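Local coordinates for manganese-binding protein (Chlamydia trachomatis, PDB 6NSI), which binds iron, manganese and nickel ions, preferring ferrous iron, and delivers them to the membrane permease of an ABC transporter for import into the cytoplasm, at residues A[100-105]-A[168-173]. Residues are numbered along the deposited sequence; the frame is centred on the assembly and turned at random.
Sequences DPHIWT and HNAFSY. With FE (Fe (III) ion), chain B.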
loop_
_atom_site.group_PDB
_atom_site.type_symbol
_atom_site.label_atom_id
_atom_site.label_comp_id
_atom_site.label_asym_id
_atom_site.label_seq_id
_atom_site.Cartn_x
_atom_site.Cartn_y
_atom_site.Cartn_z
ATOM N N ASP A 100 8.036 1.780 -7.573
ATOM C CA ASP A 100 6.678 1.591 -7.090
ATOM C C ASP A 100 6.706 1.504 -5.571
ATOM O O ASP A 100 7.194 0.491 -5.029
ATOM C CB ASP A 100 6.058 0.334 -7.686
ATOM C CG ASP A 100 4.593 0.185 -7.336
ATOM O OD1 ASP A 100 4.153 0.802 -6.338
ATOM O OD2 ASP A 100 3.870 -0.549 -8.064
ATOM N N PRO A 101 6.163 2.487 -4.852
ATOM C CA PRO A 101 6.263 2.495 -3.383
ATOM C C PRO A 101 5.237 1.633 -2.658
ATOM O O PRO A 101 5.346 1.490 -1.430
ATOM C CB PRO A 101 6.049 3.973 -3.041
ATOM C CG PRO A 101 5.095 4.428 -4.112
ATOM C CD PRO A 101 5.516 3.710 -5.367
ATOM N N HIS A 102 4.258 1.049 -3.362
ATOM C CA HIS A 102 3.066 0.518 -2.702
ATOM C C HIS A 102 3.255 -0.880 -2.135
ATOM O O HIS A 102 2.426 -1.763 -2.388
ATOM C CB HIS A 102 1.883 0.506 -3.678
ATOM C CG HIS A 102 1.580 1.855 -4.257
ATOM N ND1 HIS A 102 2.136 2.303 -5.440
ATOM C CD2 HIS A 102 0.775 2.855 -3.818
ATOM C CE1 HIS A 102 1.685 3.519 -5.702
ATOM N NE2 HIS A 102 0.856 3.874 -4.738
ATOM N N ILE A 103 4.308 -1.094 -1.336
ATOM C CA ILE A 103 4.577 -2.449 -0.845
ATOM C C ILE A 103 3.660 -2.878 0.293
ATOM O O ILE A 103 3.631 -4.068 0.632
ATOM C CB ILE A 103 6.048 -2.584 -0.397
ATOM C CG1 ILE A 103 6.401 -1.523 0.653
ATOM C CG2 ILE A 103 6.994 -2.516 -1.613
ATOM C CD1 ILE A 103 7.824 -1.677 1.285
ATOM N N TRP A 104 2.906 -1.957 0.899
ATOM C CA TRP A 104 2.064 -2.305 2.041
ATOM C C TRP A 104 0.804 -3.077 1.657
ATOM O O TRP A 104 0.041 -3.458 2.555
ATOM C CB TRP A 104 1.663 -1.043 2.816
ATOM C CG TRP A 104 0.927 -0.045 1.942
ATOM C CD1 TRP A 104 -0.417 -0.012 1.676
ATOM C CD2 TRP A 104 1.509 1.033 1.204
ATOM N NE1 TRP A 104 -0.711 1.038 0.818
ATOM C CE2 TRP A 104 0.452 1.697 0.520
ATOM C CE3 TRP A 104 2.814 1.520 1.064
ATOM C CZ2 TRP A 104 0.671 2.810 -0.291
ATOM C CZ3 TRP A 104 3.027 2.628 0.258
ATOM C CH2 TRP A 104 1.961 3.260 -0.411
ATOM N N THR A 105 0.546 -3.304 0.367
ATOM C CA THR A 105 -0.553 -4.180 -0.027
ATOM C C THR A 105 -0.137 -5.637 -0.122
ATOM O O THR A 105 -0.999 -6.498 -0.333
ATOM C CB THR A 105 -1.139 -3.764 -1.378
ATOM O OG1 THR A 105 -0.187 -4.045 -2.417
ATOM C CG2 THR A 105 -1.501 -2.254 -1.384
ATOM N N HIS A 168 -5.651 4.137 -9.629
ATOM C CA HIS A 168 -4.248 4.266 -10.010
ATOM C C HIS A 168 -3.519 2.971 -9.682
ATOM O O HIS A 168 -4.106 2.016 -9.167
ATOM C CB HIS A 168 -3.569 5.506 -9.382
ATOM C CG HIS A 168 -3.158 5.381 -7.938
ATOM N ND1 HIS A 168 -4.064 5.215 -6.906
ATOM C CD2 HIS A 168 -1.944 5.541 -7.348
ATOM C CE1 HIS A 168 -3.418 5.218 -5.750
ATOM N NE2 HIS A 168 -2.135 5.415 -5.990
ATOM N N ASN A 169 -2.233 2.959 -10.025
ATOM C CA ASN A 169 -1.383 1.769 -9.950
ATOM C C ASN A 169 -0.813 1.632 -8.534
ATOM O O ASN A 169 0.365 1.854 -8.270
ATOM C CB ASN A 169 -0.280 1.848 -11.004
ATOM C CG ASN A 169 0.546 0.588 -11.070
ATOM O OD1 ASN A 169 0.141 -0.457 -10.548
ATOM N ND2 ASN A 169 1.726 0.675 -11.691
ATOM N N ALA A 170 -1.697 1.248 -7.614
ATOM C CA ALA A 170 -1.338 1.028 -6.223
ATOM C C ALA A 170 -1.361 -0.443 -5.827
ATOM O O ALA A 170 -0.970 -0.766 -4.701
ATOM C CB ALA A 170 -2.282 1.807 -5.292
ATOM N N PHE A 171 -1.795 -1.339 -6.715
ATOM C CA PHE A 171 -1.970 -2.743 -6.359
ATOM C C PHE A 171 -1.095 -3.680 -7.195
ATOM O O PHE A 171 -1.412 -4.869 -7.341
ATOM C CB PHE A 171 -3.447 -3.121 -6.463
ATOM C CG PHE A 171 -4.338 -2.304 -5.544
ATOM C CD1 PHE A 171 -4.935 -1.131 -5.994
ATOM C CD2 PHE A 171 -4.556 -2.705 -4.230
ATOM C CE1 PHE A 171 -5.751 -0.375 -5.152
ATOM C CE2 PHE A 171 -5.370 -1.955 -3.375
ATOM C CZ PHE A 171 -5.975 -0.796 -3.837
ATOM N N SER A 172 0.023 -3.180 -7.730
ATOM C CA SER A 172 0.897 -4.071 -8.491
ATOM C C SER A 172 1.505 -5.163 -7.610
ATOM O O SER A 172 1.580 -6.329 -8.023
ATOM C CB SER A 172 1.995 -3.273 -9.201
ATOM O OG SER A 172 1.474 -2.643 -10.362
ATOM N N TYR A 173 1.967 -4.816 -6.402
ATOM C CA TYR A 173 2.515 -5.848 -5.515
ATOM C C TYR A 173 1.442 -6.851 -5.105
ATOM O O TYR A 173 1.675 -8.067 -5.105
ATOM C CB TYR A 173 3.144 -5.206 -4.278
ATOM C CG TYR A 173 4.370 -4.394 -4.606
ATOM C CD1 TYR A 173 4.286 -3.014 -4.773
ATOM C CD2 TYR A 173 5.606 -5.003 -4.751
ATOM C CE1 TYR A 173 5.406 -2.262 -5.070
ATOM C CE2 TYR A 173 6.730 -4.268 -5.059
ATOM C CZ TYR A 173 6.633 -2.897 -5.212
ATOM O OH TYR A 173 7.756 -2.158 -5.515
HETATM FE FE FE B . -0.446 5.618 -4.520
HETATM O O HOH W 1 4.294 -1.108 -10.644
HETATM O O HOH W 2 0.789 -2.530 -4.558
#
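Asp100 meets Tyr173 twice. Its backbone O takes a hydrogen bond from Tyr173 OH at 2.8 Å, on a lone pair in the carbonyl plane, while its carboxylate passes the phenol ring with the planes 60° apart, CG 3.4 Å from Tyr173 CE1. A chi1 of -173° sets CG beside its own carbonyl carbon, and the carboxylate reaches forward to His102: Asp100 OD1 accepts from His102 ND1 on its syn side at 2.7 Å and from His102 N on its anti side, both tilted out of the carboxylate plane from opposite faces, the latter closing an Asx turn. The ND1 bond, near the ring plane, helps hold the imidazole's rotation, with His102 NE2 on the ferric iron 2.2 Å away. Ala170 CA sits over one face of this ring, 3.6 Å from the centroid, a CH-pi contact; Pro101 CG lies over the opposite face. His168 NE2 binds the same ion, its ring inclined at 72° to that of His102; His36 and Asp260 complete the site. Ile103 CG2 lies over a face of Tyr173, 3.6 Å from CZ. One water donates to His102 O and Ala170 O and accepts from Thr105 OG1 and Tyr173 N. Second-shell Asp100 probably polarises His102, strengthening it as a metal donor, as Glu229, bonded to His168 ND1, may do for His168.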